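PDB 6E1Q: indole-3-acetic acid-amido synthetase GH3.15 from Arabidopsis thaliana, which uses ATP to conjugate the auxin precursor indole-3-butyric acid, or the herbicide 2,4-DB, to glutamine. Local coordinates for residues Lys106-Thr111 and Ser328-Met333. Residues are numbered along the deposited sequence; the frame is centred on the assembly and turned at random.
Sequences KLIPLT and SSECFM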
ATOM      1  N   LYS A 106       9.997  -2.593  10.363  1.00 34.58           N
ATOM      2  CA  LYS A 106      10.034  -1.717  11.518  1.00 38.15           C
ATOM      3  C   LYS A 106       8.941  -2.128  12.494  1.00 31.92           C
ATOM      4  O   LYS A 106       7.859  -2.565  12.095  1.00 33.48           O
ATOM      5  CB  LYS A 106       9.830  -0.254  11.111  1.00 40.42           C
ATOM      6  CG  LYS A 106      10.806   0.327  10.084  1.00 49.41           C
ATOM      7  CD  LYS A 106      10.347   1.748   9.688  1.00 54.13           C
ATOM      8  CE  LYS A 106      11.331   2.440   8.752  1.00 65.32           C
ATOM      9  NZ  LYS A 106      11.026   3.905   8.601  1.00 67.70           N
ATOM     10  N   LEU A 107       9.239  -1.999  13.779  1.00 32.04           N
ATOM     11  CA  LEU A 107       8.274  -2.210  14.850  1.00 28.20           C
ATOM     12  C   LEU A 107       7.908  -0.844  15.418  1.00 27.56           C
ATOM     13  O   LEU A 107       8.776  -0.120  15.912  1.00 33.83           O
ATOM     14  CB  LEU A 107       8.844  -3.134  15.934  1.00 30.33           C
ATOM     15  CG  LEU A 107       9.248  -4.553  15.506  1.00 34.65           C
ATOM     16  CD1 LEU A 107       9.637  -5.376  16.721  1.00 35.53           C
ATOM     17  CD2 LEU A 107       8.119  -5.253  14.729  1.00 33.46           C
ATOM     18  N   ILE A 108       6.639  -0.478  15.314  1.00 26.28           N
ATOM     19  CA  ILE A 108       6.194   0.870  15.641  1.00 31.72           C
ATOM     20  C   ILE A 108       5.231   0.819  16.827  1.00 31.16           C
ATOM     21  O   ILE A 108       4.193   0.151  16.758  1.00 29.22           O
ATOM     22  CB  ILE A 108       5.535   1.546  14.428  1.00 31.81           C
ATOM     23  CG1 ILE A 108       6.552   1.705  13.283  1.00 30.54           C
ATOM     24  CG2 ILE A 108       4.973   2.902  14.821  1.00 33.43           C
ATOM     25  CD1 ILE A 108       7.728   2.598  13.628  1.00 30.92           C
ATOM     26  N   PRO A 109       5.519   1.518  17.924  1.00 31.72           N
ATOM     27  CA  PRO A 109       4.581   1.545  19.058  1.00 36.85           C
ATOM     28  C   PRO A 109       3.244   2.157  18.675  1.00 32.92           C
ATOM     29  O   PRO A 109       3.180   3.087  17.868  1.00 33.66           O
ATOM     30  CB  PRO A 109       5.303   2.409  20.100  1.00 31.15           C
ATOM     31  CG  PRO A 109       6.754   2.352  19.707  1.00 40.37           C
ATOM     32  CD  PRO A 109       6.766   2.245  18.205  1.00 36.13           C
ATOM     33  N   LEU A 110       2.170   1.619  19.272  1.00 31.92           N
ATOM     34  CA  LEU A 110       0.823   2.162  19.147  1.00 33.73           C
ATOM     35  C   LEU A 110       0.170   2.162  20.523  1.00 39.38           C
ATOM     36  O   LEU A 110       0.136   1.128  21.195  1.00 31.04           O
ATOM     37  CB  LEU A 110      -0.018   1.341  18.161  1.00 34.39           C
ATOM     38  CG  LEU A 110      -1.457   1.808  17.917  1.00 42.90           C
ATOM     39  CD1 LEU A 110      -1.475   3.181  17.261  1.00 38.56           C
ATOM     40  CD2 LEU A 110      -2.240   0.797  17.071  1.00 40.98           C
ATOM     41  N   THR A 111      -0.325   3.319  20.952  1.00 39.04           N
ATOM     42  CA  THR A 111      -1.142   3.390  22.156  1.00 38.68           C
ATOM     43  C   THR A 111      -2.623   3.170  21.816  1.00 38.77           C
ATOM     44  O   THR A 111      -3.068   3.352  20.674  1.00 33.75           O
ATOM     45  CB  THR A 111      -0.963   4.736  22.868  1.00 39.77           C
ATOM     46  OG1 THR A 111      -1.440   5.792  22.026  1.00 36.47           O
ATOM     47  CG2 THR A 111       0.500   4.990  23.177  1.00 34.46           C
ATOM     48  N   SER A 328       0.249   5.484   7.696  1.00 40.36           N
ATOM     49  CA  SER A 328       1.337   4.547   7.925  1.00 32.91           C
ATOM     50  C   SER A 328       1.175   4.032   9.338  1.00 39.52           C
ATOM     51  O   SER A 328       0.363   4.550  10.107  1.00 37.56           O
ATOM     52  CB  SER A 328       2.713   5.200   7.728  1.00 29.98           C
ATOM     53  OG  SER A 328       2.911   6.216   8.702  1.00 41.28           O
ATOM     54  N   SER A 329       1.947   2.992   9.676  1.00 33.10           N
ATOM     55  CA  SER A 329       1.934   2.503  11.051  1.00 38.67           C
ATOM     56  C   SER A 329       2.177   3.645  12.020  1.00 30.19           C
ATOM     57  O   SER A 329       1.535   3.721  13.069  1.00 31.64           O
ATOM     58  CB  SER A 329       2.986   1.406  11.249  1.00 36.16           C
ATOM     59  OG  SER A 329       2.632   0.252  10.508  1.00 46.59           O
ATOM     60  N   GLU A 330       3.081   4.564  11.652  1.00 28.47           N
ATOM     61  CA  GLU A 330       3.502   5.644  12.541  1.00 30.56           C
ATOM     62  C   GLU A 330       2.417   6.704  12.724  1.00 36.68           C
ATOM     63  O   GLU A 330       2.321   7.325  13.794  1.00 33.37           O
ATOM     64  CB  GLU A 330       4.773   6.291  11.980  1.00 30.74           C
ATOM     65  CG  GLU A 330       6.013   5.369  11.951  1.00 35.43           C
ATOM     66  CD  GLU A 330       6.259   4.713  10.598  1.00 40.01           C
ATOM     67  OE1 GLU A 330       7.427   4.355  10.309  1.00 40.84           O
ATOM     68  OE2 GLU A 330       5.286   4.557   9.833  1.00 36.51           O
ATOM     69  N   CYS A 331       1.608   6.947  11.700  1.00 31.26           N
ATOM     70  CA  CYS A 331       0.659   8.055  11.774  1.00 35.87           C
ATOM     71  C   CYS A 331      -0.390   7.937  10.684  1.00 30.96           C
ATOM     72  O   CYS A 331      -0.043   7.744   9.516  1.00 33.01           O
ATOM     73  CB  CYS A 331       1.386   9.400  11.631  1.00 27.29           C
ATOM     74  SG  CYS A 331       0.432  10.776  12.289  1.00 43.77           S
ATOM     75  N   PHE A 332      -1.663   8.072  11.037  1.00 27.33           N
ATOM     76  CA  PHE A 332      -2.682   8.307  10.017  1.00 29.72           C
ATOM     77  C   PHE A 332      -2.636   9.775   9.622  1.00 40.69           C
ATOM     78  O   PHE A 332      -2.713  10.652  10.487  1.00 44.24           O
ATOM     79  CB  PHE A 332      -4.078   7.959  10.523  1.00 36.95           C
ATOM     80  CG  PHE A 332      -5.124   8.059   9.469  1.00 59.63           C
ATOM     81  CD1 PHE A 332      -5.076   7.240   8.352  1.00 64.62           C
ATOM     82  CD2 PHE A 332      -6.141   8.990   9.564  1.00 77.54           C
ATOM     83  CE1 PHE A 332      -6.035   7.337   7.362  1.00 69.33           C
ATOM     84  CE2 PHE A 332      -7.105   9.085   8.572  1.00 78.10           C
ATOM     85  CZ  PHE A 332      -7.051   8.257   7.476  1.00 73.76           C
ATOM     86  N   MET A 333      -2.523  10.052   8.329  1.00 30.91           N
ATOM     87  CA  MET A 333      -2.103  11.400   7.954  1.00 39.93           C
ATOM     88  C   MET A 333      -3.096  12.174   7.106  1.00 40.17           C
ATOM     89  O   MET A 333      -3.301  13.366   7.363  1.00 41.67           O
ATOM     90  CB  MET A 333      -0.763  11.335   7.235  1.00 37.08           C
ATOM     91  CG  MET A 333       0.378  11.204   8.216  1.00 44.93           C
ATOM     92  SD  MET A 333       1.972  10.955   7.464  1.00 49.49           S
ATOM     93  CE  MET A 333       1.889   9.211   7.039  1.00 45.26           C
TER
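Ile108 and Glu330 make the main contact, their side chains crossing at about a right angle. Both branches of Ile108 take part: CD1 lies 3.7 Å from Glu330 CG, while CG2 sits 3.9 Å from Glu330 CA, so the aliphatic root of the acid covers the isoleucine. Ser329 adds its CB, 4.1 Å from Ile108 CB. A bend at chi2 (97°) brings the Glu330 carboxylate alongside Ile108 CD1, with OE1 3.8 Å from it, and directs OE2 to Ser328. Lys106, extended beyond CG, crosses Glu330 at a similar angle; its NZ stays 4.0 Å from Glu330 OE1, too far for a salt bridge, and Tyr404 OH spans the gap by hydrogen bonding to both atoms. The other oxygen, OE2, is met by Ser328 OG at 3.1 Å on the anti side, 30° out of the carboxylate plane. Replacing Glu330 by alanine is likely to leave Tyr404 OH and Ser328 OG without their carboxylate partner and to open a gap beside Ile108 CD1. Ser328, Ser329 and Glu330 belong to the ATP site, in the turn joining strands 321-327 and 332-335. Ile108 of strand 105-111 thus backs this turn with hydrocarbon, while hydrogen bonds at both oxygens fix the carboxylate's rotation and the tyrosine hydroxyl links it to Lys106.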